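Local structure of alpha-glucosidase (Bacteroides thetaiotaomicron, 5XFM) at residues A[55-61]-A[137-143]; A[236-240]-A[407-411]; A[40-45]-A[263-267]. The protein acts as a bifunctional beta-L-arabinopyranosidase and alpha-galactosidase of glycoside hydrolase family 97. The protein carries 1 engineered substitution. All coordinates share one frame; numbering follows the deposited sequence.

How the contacts relate
From the N terminus, strand 39-44 comes first and opens contact 3. Strand 47-59 follows and pairs with strand 136-147, so contact 1 closes a long loop of strands. It is nested inside the larger loop that contact 3 closes at 263-267. Contact 2 opens at 236-240, before contact 3 is complete, and closes at 407-411, so these two cross. Contacts 1 and 2 lie in series. Contact 1 joins neighbours within one N-terminal sheet, contact 3 joins that sheet to the second one, and contact 2 ties the N-terminal part to the barrel. F236 packs on V139 and E142, and L55 touches Y40.

Contact 1 (A[55-61]-A[137-143])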
ATOM      1  N   LEU A  55      24.414   0.868  -9.389  1.00 22.76           N
ATOM      2  CA  LEU A  55      24.469   0.819  -7.931  1.00 20.98           C
ATOM      3  C   LEU A  55      25.257   2.014  -7.429  1.00 18.96           C
ATOM      4  O   LEU A  55      25.965   2.666  -8.194  1.00 17.59           O
ATOM      5  CB  LEU A  55      25.119  -0.477  -7.442  1.00 24.05           C
ATOM      6  CG  LEU A  55      24.378  -1.801  -7.604  1.00 25.41           C
ATOM      7  CD1 LEU A  55      25.322  -2.960  -7.339  1.00 19.63           C
ATOM      8  CD2 LEU A  55      23.201  -1.849  -6.646  1.00 18.73           C
ATOM      9  N   GLY A  56      25.145   2.313  -6.142  1.00 26.41           N
ATOM     10  CA  GLY A  56      26.055   3.278  -5.562  1.00 21.35           C
ATOM     11  C   GLY A  56      25.385   4.513  -5.025  1.00 23.51           C
ATOM     12  O   GLY A  56      24.154   4.591  -4.967  1.00 24.28           O
ATOM     13  N   MET A  57      26.200   5.466  -4.589  1.00 21.96           N
ATOM     14  CA  MET A  57      25.665   6.684  -4.002  1.00 25.66           C
ATOM     15  C   MET A  57      26.729   7.769  -3.930  1.00 26.36           C
ATOM     16  O   MET A  57      27.918   7.501  -4.031  1.00 26.49           O
ATOM     17  CB  MET A  57      25.094   6.410  -2.610  1.00 28.16           C
ATOM     18  CG  MET A  57      26.120   5.948  -1.598  1.00 24.40           C
ATOM     19  SD  MET A  57      25.399   5.866   0.045  1.00 31.06           S
ATOM     20  CE  MET A  57      24.110   4.673  -0.264  1.00 17.09           C
ATOM     21  N   ASN A  58      26.265   8.996  -3.767  1.00 19.83           N
ATOM     22  CA  ASN A  58      27.092  10.166  -3.550  1.00 29.50           C
ATOM     23  C   ASN A  58      26.841  10.689  -2.135  1.00 30.51           C
ATOM     24  O   ASN A  58      25.683  10.953  -1.749  1.00 26.69           O
ATOM     25  CB  ASN A  58      26.755  11.215  -4.613  1.00 33.91           C
ATOM     26  CG  ASN A  58      27.603  12.462  -4.516  1.00 41.64           C
ATOM     27  OD1 ASN A  58      28.705  12.433  -3.994  1.00 35.68           O
ATOM     28  ND2 ASN A  58      27.082  13.575  -5.036  1.00 54.80           N
ATOM     29  N   THR A  59      27.937  10.852  -1.390  1.00 27.98           N
ATOM     30  CA  THR A  59      27.877  11.045   0.050  1.00 27.43           C
ATOM     31  C   THR A  59      28.836  12.143   0.552  1.00 31.06           C
ATOM     32  O   THR A  59      29.919  12.334  -0.008  1.00 33.48           O
ATOM     33  CB  THR A  59      28.196   9.679   0.722  1.00 28.89           C
ATOM     34  OG1 THR A  59      27.015   8.866   0.787  1.00 29.61           O
ATOM     35  CG2 THR A  59      28.776   9.847   2.074  1.00 23.24           C
ATOM     36  N   ASN A  60      28.469  12.827   1.638  1.00 28.57           N
ATOM     37  CA  ASN A  60      29.296  13.911   2.170  1.00 27.53           C
ATOM     38  C   ASN A  60      30.531  13.446   2.945  1.00 26.64           C
ATOM     39  O   ASN A  60      31.259  14.263   3.498  1.00 30.45           O
ATOM     40  CB  ASN A  60      28.458  14.824   3.074  1.00 31.22           C
ATOM     41  CG  ASN A  60      28.125  14.185   4.422  1.00 26.19           C
ATOM     42  OD1 ASN A  60      28.178  12.968   4.582  1.00 29.09           O
ATOM     43  ND2 ASN A  60      27.778  15.017   5.396  1.00 27.24           N
ATOM     44  N   ILE A  61      30.767  12.141   2.988  1.00 24.29           N
ATOM     45  CA  ILE A  61      32.041  11.636   3.490  1.00 30.79           C
ATOM     46  C   ILE A  61      32.800  10.924   2.371  1.00 30.89           C
ATOM     47  O   ILE A  61      33.914  10.444   2.585  1.00 37.36           O
ATOM     48  CB  ILE A  61      31.871  10.669   4.689  1.00 25.34           C
ATOM     49  CG1 ILE A  61      31.325   9.319   4.229  1.00 27.67           C
ATOM     50  CG2 ILE A  61      31.015  11.295   5.782  1.00 29.08           C
ATOM     51  CD1 ILE A  61      31.587   8.185   5.196  1.00 33.27           C
ATOM     52  N   VAL A 137      26.500  10.835   8.554  1.00 24.85           N
ATOM     53  CA  VAL A 137      26.585  10.983   7.118  1.00 24.56           C
ATOM     54  C   VAL A 137      25.330  11.641   6.557  1.00 22.08           C
ATOM     55  O   VAL A 137      24.230  11.487   7.093  1.00 21.33           O
ATOM     56  CB  VAL A 137      26.807   9.606   6.437  1.00 18.34           C
ATOM     57  CG1 VAL A 137      25.625   8.686   6.679  1.00 21.32           C
ATOM     58  CG2 VAL A 137      27.033   9.762   4.966  1.00 24.39           C
ATOM     59  N   THR A 138      25.524  12.406   5.489  1.00 21.72           N
ATOM     60  CA  THR A 138      24.433  12.891   4.665  1.00 24.62           C
ATOM     61  C   THR A 138      24.586  12.295   3.274  1.00 27.45           C
ATOM     62  O   THR A 138      25.581  12.542   2.599  1.00 30.96           O
ATOM     63  CB  THR A 138      24.434  14.425   4.564  1.00 24.64           C
ATOM     64  OG1 THR A 138      24.329  14.999   5.874  1.00 29.60           O
ATOM     65  CG2 THR A 138      23.274  14.909   3.708  1.00 28.91           C
ATOM     66  N   VAL A 139      23.608  11.507   2.842  1.00 25.84           N
ATOM     67  CA  VAL A 139      23.645  10.950   1.492  1.00 27.27           C
ATOM     68  C   VAL A 139      23.082  11.965   0.509  1.00 27.21           C
ATOM     69  O   VAL A 139      21.876  12.218   0.487  1.00 25.56           O
ATOM     70  CB  VAL A 139      22.858   9.628   1.380  1.00 28.41           C
ATOM     71  CG1 VAL A 139      22.863   9.129  -0.059  1.00 25.22           C
ATOM     72  CG2 VAL A 139      23.443   8.580   2.313  1.00 26.40           C
ATOM     73  N   LYS A 140      23.965  12.555  -0.291  1.00 28.67           N
ATOM     74  CA  LYS A 140      23.575  13.598  -1.229  1.00 24.44           C
ATOM     75  C   LYS A 140      22.692  13.033  -2.334  1.00 28.53           C
ATOM     76  O   LYS A 140      21.764  13.702  -2.794  1.00 28.98           O
ATOM     77  CB  LYS A 140      24.806  14.264  -1.857  1.00 30.25           C
ATOM     78  CG  LYS A 140      25.744  14.963  -0.885  1.00 34.14           C
ATOM     79  CD  LYS A 140      26.892  15.643  -1.625  1.00 34.24           C
ATOM     80  CE  LYS A 140      27.964  16.142  -0.661  1.00 34.89           C
ATOM     81  NZ  LYS A 140      27.477  17.230   0.235  1.00 48.86           N
ATOM     82  N   GLU A 141      22.975  11.801  -2.756  1.00 26.06           N
ATOM     83  CA  GLU A 141      22.228  11.234  -3.879  1.00 27.44           C
ATOM     84  C   GLU A 141      22.422   9.727  -4.031  1.00 25.31           C
ATOM     85  O   GLU A 141      23.473   9.211  -3.708  1.00 29.21           O
ATOM     86  CB  GLU A 141      22.672  11.961  -5.153  1.00 31.60           C
ATOM     87  CG  GLU A 141      22.197  11.412  -6.469  1.00 34.51           C
ATOM     88  CD  GLU A 141      22.712  12.253  -7.619  1.00 50.46           C
ATOM     89  OE1 GLU A 141      23.826  12.807  -7.482  1.00 52.32           O
ATOM     90  OE2 GLU A 141      22.010  12.374  -8.645  1.00 48.16           O
ATOM     91  N   GLU A 142      21.407   9.013  -4.502  1.00 22.53           N
ATOM     92  CA  GLU A 142      21.587   7.608  -4.853  1.00 18.80           C
ATOM     93  C   GLU A 142      21.699   7.457  -6.365  1.00 24.57           C
ATOM     94  O   GLU A 142      20.958   8.089  -7.116  1.00 17.93           O
ATOM     95  CB  GLU A 142      20.443   6.737  -4.309  1.00 17.29           C
ATOM     96  CG  GLU A 142      20.709   6.178  -2.918  1.00 20.25           C
ATOM     97  CD  GLU A 142      19.592   5.289  -2.392  1.00 22.57           C
ATOM     98  OE1 GLU A 142      19.316   4.224  -2.987  1.00 19.99           O
ATOM     99  OE2 GLU A 142      18.989   5.658  -1.362  1.00 20.89           O
ATOM    100  N   GLN A 143      22.670   6.662  -6.801  1.00 18.05           N
ATOM    101  CA  GLN A 143      22.810   6.308  -8.208  1.00 17.44           C
ATOM    102  C   GLN A 143      21.967   5.060  -8.501  1.00 19.41           C
ATOM    103  O   GLN A 143      21.722   4.718  -9.658  1.00 16.17           O
ATOM    104  CB  GLN A 143      24.284   6.084  -8.553  1.00 21.21           C
ATOM    105  CG  GLN A 143      24.567   5.578  -9.957  1.00 21.07           C
ATOM    106  CD  GLN A 143      26.017   5.783 -10.354  1.00 25.93           C
ATOM    107  OE1 GLN A 143      26.401   6.862 -10.801  1.00 27.32           O
ATOM    108  NE2 GLN A 143      26.832   4.752 -10.175  1.00 23.50           N
TER
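N60 and T138 meet through the side-chain amide of N60. The backbone N of T138 stands above the carbonyl plane of that amide, 55° out of it, and still bonds N60 OD1 at 2.9 Å. The side chains of N60 and T138 cross at about a right angle. At the other end of the contact, the amide of Q143 gives NE2 to L55 O at 3.0 Å. Here the acceptor is tilted only 19° from the amide plane. CG of Q143 lies anti to the backbone N (chi1 174°), which carries the amide over to the L55 carbonyl. The same NE2 also bonds T65 O. A leucine here has no N-H to offer, and the carbonyls of L55 and T65 would probably be left without this partner.

Between the ends the strands run antiparallel. N58 N bonds E141 O at 2.8 Å. N58 O takes E141 N at 3.0 Å and, weakly, K140 N. K140 and E141 thus both face N58, a classic beta bulge. On the face with M57, T59 and V139, M57 SD lies 4.0 Å from V139 CG2, and M57 also packs on Y126 of strand 121-128. T59 CG2 and V137 CG2 are tight at 3.4 Å. T59 OG1 is buried and has no polar partner in the model. The pairing therefore rests on backbone bonds, with a side-chain amide adding one at each end.

Contact 2 (A[236-240]-A[407-411]); sequences FPMAE and GDKQE
P237 presses its ring against D408 and the start of K409, and this is the close-packed part of the contact. P237 CB lies 3.8 Å from D408 CB. P237 CG lies 3.8 Å from D408 O and 4.1 Å from K409 CG. All three residues are buried. The carboxylate of D408 is held elsewhere: OD2 bonds the hydroxyl of Y173, the residue before the calcium ligand E174 in the chain, and OD1 bonds T436.

The segment 407-411 follows strand 399-403 of the parallel barrel sheet and leads into helix 410-425, with K409 at the N-cap position. It is thus a beta-alpha loop of a TIM-barrel type domain. Residues 236-240 belong to a loop of the N-terminal beta domain, so the contact bridges two domains.

The buried K409 makes a polar grip beside the proline. Its chain, extended beyond CG with chi4 at 169°, runs past M238, with K409 CE 3.5 Å from M238 O. K409 NZ ends 2.8 Å from A239 O, above the carbonyl plane and 40° out of it. The same NZ also bonds the backbone carbonyls of E241, N245 and G246, so its three N-H groups are shared among four carbonyls. The solvent side is looser. A239 and E240 are exposed, and the CB of each points away from the barrel segment.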
ATOM      1  N   PHE A 236      15.355  11.231  -4.727  1.00 16.31           N
ATOM      2  CA  PHE A 236      14.993  11.715  -3.401  1.00 16.83           C
ATOM      3  C   PHE A 236      13.872  12.754  -3.540  1.00 26.39           C
ATOM      4  O   PHE A 236      13.604  13.218  -4.650  1.00 19.38           O
ATOM      5  CB  PHE A 236      16.221  12.309  -2.701  1.00 16.01           C
ATOM      6  CG  PHE A 236      17.224  11.284  -2.260  1.00 18.08           C
ATOM      7  CD1 PHE A 236      16.896   9.935  -2.231  1.00 15.12           C
ATOM      8  CD2 PHE A 236      18.511  11.666  -1.900  1.00 17.83           C
ATOM      9  CE1 PHE A 236      17.825   8.990  -1.839  1.00 17.90           C
ATOM     10  CE2 PHE A 236      19.444  10.724  -1.506  1.00 19.49           C
ATOM     11  CZ  PHE A 236      19.099   9.384  -1.476  1.00 18.05           C
ATOM     12  N   PRO A 237      13.206  13.117  -2.423  1.00 20.58           N
ATOM     13  CA  PRO A 237      12.093  14.072  -2.529  1.00 16.58           C
ATOM     14  C   PRO A 237      12.491  15.426  -3.114  1.00 22.75           C
ATOM     15  O   PRO A 237      13.660  15.813  -3.069  1.00 18.51           O
ATOM     16  CB  PRO A 237      11.612  14.227  -1.076  1.00 17.59           C
ATOM     17  CG  PRO A 237      12.681  13.614  -0.219  1.00 22.32           C
ATOM     18  CD  PRO A 237      13.334  12.573  -1.060  1.00 17.75           C
ATOM     19  N   MET A 238      11.512  16.130  -3.678  1.00 18.18           N
ATOM     20  CA  MET A 238      11.738  17.452  -4.242  1.00 15.95           C
ATOM     21  C   MET A 238      11.864  18.511  -3.147  1.00 16.48           C
ATOM     22  O   MET A 238      11.205  18.424  -2.118  1.00 16.39           O
ATOM     23  CB  MET A 238      10.605  17.805  -5.206  1.00 23.87           C
ATOM     24  CG  MET A 238      10.432  16.774  -6.310  1.00 24.32           C
ATOM     25  SD  MET A 238       8.855  16.918  -7.158  1.00 26.63           S
ATOM     26  CE  MET A 238       7.720  16.513  -5.836  1.00 22.06           C
ATOM     27  N   ALA A 239      12.714  19.505  -3.384  1.00 10.81           N
ATOM     28  CA  ALA A 239      12.971  20.555  -2.419  1.00 12.78           C
ATOM     29  C   ALA A 239      11.710  21.351  -2.082  1.00 19.39           C
ATOM     30  O   ALA A 239      11.549  21.835  -0.964  1.00 16.45           O
ATOM     31  CB  ALA A 239      14.061  21.487  -2.945  1.00 11.22           C
ATOM     32  N   GLU A 240      10.808  21.468  -3.048  1.00 17.67           N
ATOM     33  CA  GLU A 240       9.600  22.255  -2.854  1.00 18.58           C
ATOM     34  C   GLU A 240       8.571  21.566  -1.958  1.00 17.14           C
ATOM     35  O   GLU A 240       7.578  22.182  -1.588  1.00 19.24           O
ATOM     36  CB  GLU A 240       8.952  22.593  -4.202  1.00 21.83           C
ATOM     37  CG  GLU A 240       9.769  23.525  -5.087  1.00 19.21           C
ATOM     38  CD  GLU A 240      10.848  22.792  -5.866  1.00 27.52           C
ATOM     39  OE1 GLU A 240      10.918  21.547  -5.764  1.00 19.30           O
ATOM     40  OE2 GLU A 240      11.627  23.463  -6.577  1.00 32.80           O
ATOM     41  N   GLY A 407       4.836  15.527   2.609  1.00 18.60           N
ATOM     42  CA  GLY A 407       5.655  14.965   1.549  1.00 16.98           C
ATOM     43  C   GLY A 407       6.598  13.877   2.022  1.00 16.81           C
ATOM     44  O   GLY A 407       6.352  13.237   3.042  1.00 18.94           O
ATOM     45  N   ASP A 408       7.696  13.674   1.302  1.00 19.75           N
ATOM     46  CA  ASP A 408       8.533  12.498   1.510  1.00 13.68           C
ATOM     47  C   ASP A 408       9.824  12.801   2.254  1.00 14.48           C
ATOM     48  O   ASP A 408      10.638  11.907   2.477  1.00 16.33           O
ATOM     49  CB  ASP A 408       8.862  11.844   0.153  1.00 12.62           C
ATOM     50  CG  ASP A 408       7.815  10.822  -0.287  1.00 15.99           C
ATOM     51  OD1 ASP A 408       7.002  10.376   0.550  1.00 13.67           O
ATOM     52  OD2 ASP A 408       7.809  10.454  -1.483  1.00 16.96           O
ATOM     53  N   LYS A 409      10.020  14.061   2.626  1.00 17.08           N
ATOM     54  CA  LYS A 409      11.239  14.440   3.324  1.00 16.05           C
ATOM     55  C   LYS A 409      11.365  13.730   4.670  1.00 23.16           C
ATOM     56  O   LYS A 409      10.357  13.412   5.312  1.00 15.73           O
ATOM     57  CB  LYS A 409      11.294  15.949   3.511  1.00 16.70           C
ATOM     58  CG  LYS A 409      11.578  16.710   2.233  1.00 16.21           C
ATOM     59  CD  LYS A 409      11.554  18.210   2.468  1.00 24.10           C
ATOM     60  CE  LYS A 409      12.072  18.971   1.255  1.00 20.25           C
ATOM     61  NZ  LYS A 409      11.804  20.429   1.391  1.00 20.64           N
ATOM     62  N   GLN A 410      12.609  13.517   5.094  1.00 16.28           N
ATOM     63  CA  GLN A 410      12.921  12.809   6.327  1.00 19.24           C
ATOM     64  C   GLN A 410      12.229  13.451   7.545  1.00 20.53           C
ATOM     65  O   GLN A 410      11.849  12.759   8.477  1.00 22.98           O
ATOM     66  CB  GLN A 410      14.450  12.745   6.514  1.00 21.65           C
ATOM     67  CG  GLN A 410      14.905  12.176   7.859  1.00 26.20           C
ATOM     68  CD  GLN A 410      16.385  11.839   7.908  1.00 19.37           C
ATOM     69  OE1 GLN A 410      17.213  12.505   7.287  1.00 22.92           O
ATOM     70  NE2 GLN A 410      16.731  10.825   8.692  1.00 19.53           N
ATOM     71  N   GLU A 411      12.080  14.770   7.522  1.00 19.40           N
ATOM     72  CA  GLU A 411      11.320  15.538   8.518  1.00 27.02           C
ATOM     73  C   GLU A 411       9.868  15.024   8.670  1.00 21.11           C
ATOM     74  O   GLU A 411       9.300  14.935   9.780  1.00 23.65           O
ATOM     75  CB  GLU A 411      11.349  17.017   8.113  1.00 17.57           C
ATOM     76  CG  GLU A 411      10.554  17.970   8.967  1.00 33.27           C
ATOM     77  CD  GLU A 411      10.991  19.414   8.757  1.00 33.29           C
ATOM     78  OE1 GLU A 411      12.218  19.658   8.699  1.00 29.48           O
ATOM     79  OE2 GLU A 411      10.112  20.297   8.641  1.00 33.14           O
TER

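Contact 3 (A[40-45]-A[263-267])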
ATOM      1  N   TYR A  40      24.310  -4.198 -11.263  1.00 16.73           N
ATOM      2  CA  TYR A  40      23.809  -5.549 -11.061  1.00 14.72           C
ATOM      3  C   TYR A  40      22.861  -5.883 -12.203  1.00 14.64           C
ATOM      4  O   TYR A  40      22.438  -4.992 -12.933  1.00 20.11           O
ATOM      5  CB  TYR A  40      23.101  -5.677  -9.710  1.00 20.42           C
ATOM      6  CG  TYR A  40      21.782  -4.943  -9.649  1.00 19.18           C
ATOM      7  CD1 TYR A  40      21.746  -3.566  -9.478  1.00 17.13           C
ATOM      8  CD2 TYR A  40      20.574  -5.624  -9.751  1.00 20.72           C
ATOM      9  CE1 TYR A  40      20.551  -2.882  -9.421  1.00 19.20           C
ATOM     10  CE2 TYR A  40      19.371  -4.946  -9.694  1.00 19.16           C
ATOM     11  CZ  TYR A  40      19.368  -3.576  -9.530  1.00 19.39           C
ATOM     12  OH  TYR A  40      18.182  -2.891  -9.475  1.00 21.33           O
ATOM     13  N   SER A  41      22.555  -7.161 -12.382  1.00 13.26           N
ATOM     14  CA  SER A  41      21.540  -7.559 -13.355  1.00 14.83           C
ATOM     15  C   SER A  41      20.716  -8.712 -12.796  1.00 15.92           C
ATOM     16  O   SER A  41      21.170  -9.441 -11.915  1.00 13.72           O
ATOM     17  CB  SER A  41      22.169  -7.955 -14.690  1.00 18.43           C
ATOM     18  OG  SER A  41      22.899  -9.160 -14.565  1.00 25.88           O
ATOM     19  N   VAL A  42      19.492  -8.857 -13.291  1.00 17.54           N
ATOM     20  CA  VAL A  42      18.575  -9.864 -12.777  1.00 16.59           C
ATOM     21  C   VAL A  42      17.962 -10.719 -13.873  1.00 18.48           C
ATOM     22  O   VAL A  42      17.469 -10.208 -14.880  1.00 22.65           O
ATOM     23  CB  VAL A  42      17.434  -9.215 -11.959  1.00 17.72           C
ATOM     24  CG1 VAL A  42      16.421 -10.265 -11.507  1.00 16.87           C
ATOM     25  CG2 VAL A  42      18.005  -8.460 -10.770  1.00 16.17           C
ATOM     26  N   SER A  43      17.991 -12.029 -13.667  1.00 19.73           N
ATOM     27  CA  SER A  43      17.364 -12.961 -14.590  1.00 18.00           C
ATOM     28  C   SER A  43      16.377 -13.872 -13.866  1.00 20.68           C
ATOM     29  O   SER A  43      16.521 -14.125 -12.667  1.00 23.31           O
ATOM     30  CB  SER A  43      18.437 -13.786 -15.304  1.00 17.89           C
ATOM     31  OG  SER A  43      18.829 -14.900 -14.520  1.00 17.62           O
ATOM     32  N   TYR A  44      15.374 -14.355 -14.594  1.00 22.81           N
ATOM     33  CA  TYR A  44      14.422 -15.320 -14.055  1.00 20.70           C
ATOM     34  C   TYR A  44      14.155 -16.399 -15.092  1.00 22.80           C
ATOM     35  O   TYR A  44      13.764 -16.088 -16.216  1.00 26.01           O
ATOM     36  CB  TYR A  44      13.109 -14.643 -13.649  1.00 19.92           C
ATOM     37  CG  TYR A  44      12.222 -15.550 -12.826  1.00 23.40           C
ATOM     38  CD1 TYR A  44      11.299 -16.395 -13.430  1.00 19.79           C
ATOM     39  CD2 TYR A  44      12.332 -15.582 -11.441  1.00 20.33           C
ATOM     40  CE1 TYR A  44      10.499 -17.236 -12.675  1.00 23.67           C
ATOM     41  CE2 TYR A  44      11.541 -16.413 -10.684  1.00 25.19           C
ATOM     42  CZ  TYR A  44      10.627 -17.239 -11.301  1.00 25.06           C
ATOM     43  OH  TYR A  44       9.844 -18.069 -10.528  1.00 18.96           O
ATOM     44  N   ASN A  45      14.335 -17.660 -14.697  1.00 25.63           N
ATOM     45  CA  ASN A  45      14.332 -18.795 -15.629  1.00 31.95           C
ATOM     46  C   ASN A  45      15.160 -18.568 -16.891  1.00 23.80           C
ATOM     47  O   ASN A  45      14.779 -19.004 -17.977  1.00 32.68           O
ATOM     48  CB  ASN A  45      12.898 -19.161 -16.028  1.00 28.47           C
ATOM     49  CG  ASN A  45      12.209 -20.022 -14.993  1.00 34.93           C
ATOM     50  OD1 ASN A  45      12.861 -20.699 -14.197  1.00 41.45           O
ATOM     51  ND2 ASN A  45      10.882 -20.003 -14.996  1.00 37.53           N
ATOM     52  N   ILE A 263      12.727  -5.789  -5.495  1.00 23.91           N
ATOM     53  CA  ILE A 263      12.398  -6.241  -6.836  1.00 23.91           C
ATOM     54  C   ILE A 263      11.641  -7.567  -6.783  1.00 23.36           C
ATOM     55  O   ILE A 263      12.216  -8.603  -6.462  1.00 27.87           O
ATOM     56  CB  ILE A 263      13.658  -6.434  -7.691  1.00 23.07           C
ATOM     57  CG1 ILE A 263      14.587  -5.226  -7.570  1.00 24.27           C
ATOM     58  CG2 ILE A 263      13.285  -6.709  -9.141  1.00 27.06           C
ATOM     59  CD1 ILE A 263      15.946  -5.441  -8.219  1.00 22.08           C
ATOM     60  N   THR A 264      10.347  -7.531  -7.073  1.00 21.06           N
ATOM     61  CA  THR A 264       9.550  -8.749  -7.102  1.00 16.50           C
ATOM     62  C   THR A 264       9.443  -9.213  -8.546  1.00 18.46           C
ATOM     63  O   THR A 264       8.879  -8.523  -9.381  1.00 17.19           O
ATOM     64  CB  THR A 264       8.147  -8.518  -6.517  1.00 20.74           C
ATOM     65  OG1 THR A 264       8.266  -8.073  -5.162  1.00 17.02           O
ATOM     66  CG2 THR A 264       7.317  -9.795  -6.565  1.00 17.37           C
ATOM     67  N   VAL A 265       9.997 -10.371  -8.857  1.00 25.00           N
ATOM     68  CA  VAL A 265      10.122 -10.767 -10.256  1.00 24.22           C
ATOM     69  C   VAL A 265       9.557 -12.170 -10.457  1.00 25.13           C
ATOM     70  O   VAL A 265       9.697 -13.028  -9.589  1.00 22.24           O
ATOM     71  CB  VAL A 265      11.591 -10.666 -10.728  1.00 23.58           C
ATOM     72  CG1 VAL A 265      12.527 -11.135  -9.640  1.00 21.88           C
ATOM     73  CG2 VAL A 265      11.821 -11.433 -12.037  1.00 23.77           C
ATOM     74  N   GLY A 266       8.897 -12.399 -11.588  1.00 26.02           N
ATOM     75  CA  GLY A 266       8.429 -13.738 -11.903  1.00 21.22           C
ATOM     76  C   GLY A 266       8.080 -13.901 -13.365  1.00 24.50           C
ATOM     77  O   GLY A 266       8.114 -12.938 -14.118  1.00 23.91           O
ATOM     78  N   ASP A 267       7.771 -15.124 -13.779  1.00 23.22           N
ATOM     79  CA  ASP A 267       7.293 -15.339 -15.135  1.00 30.37           C
ATOM     80  C   ASP A 267       5.775 -15.221 -15.170  1.00 31.43           C
ATOM     81  O   ASP A 267       5.169 -15.250 -16.236  1.00 36.15           O
ATOM     82  CB  ASP A 267       7.727 -16.712 -15.662  1.00 33.35           C
ATOM     83  CG  ASP A 267       7.329 -17.846 -14.732  1.00 40.99           C
ATOM     84  OD1 ASP A 267       6.869 -17.565 -13.599  1.00 40.98           O
ATOM     85  OD2 ASP A 267       7.440 -19.020 -15.149  1.00 44.43           O
TER
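Y44 lays one face of its ring over G266, whose CA sits 4.0 Å from the ring centroid and only 5° off the ring normal. This is a CH-pi contact. With chi1 at -168° the Y44 ring points away from its own backbone N and reaches across to the other strand. Y44 CB packs on V265 CG2 at 3.8 Å. Further along the ring, Y44 CE1 is 3.8 Å from D267 OD1, with the carboxylate plane turned 50° from the ring. N45 ND2 comes to 3.6 Å from D267 OD2 at the exposed end.

Strand 39-44 belongs to one antiparallel sheet and strand 256-266 to another. The axes of 40-44 and 263-266 approach to 7.6 Å and run roughly the same way, and no hydrogen bond joins the two segments. They face each other as layers of a beta sandwich, consistent with the mutarotase-like N-terminal region of this family.

At the Y40 end of the segments, I263 CD1 meets Y40 and V42 together. It lies 3.8 Å from Y40 CE2 and, more loosely, 4.5 Å from V42 CG2, which sits at the edge of the Y40 ring. V42 CG1 reaches V265 CG1. The Y40 hydroxyl, close to I263 CD1, bonds G145 O of strand 136-147.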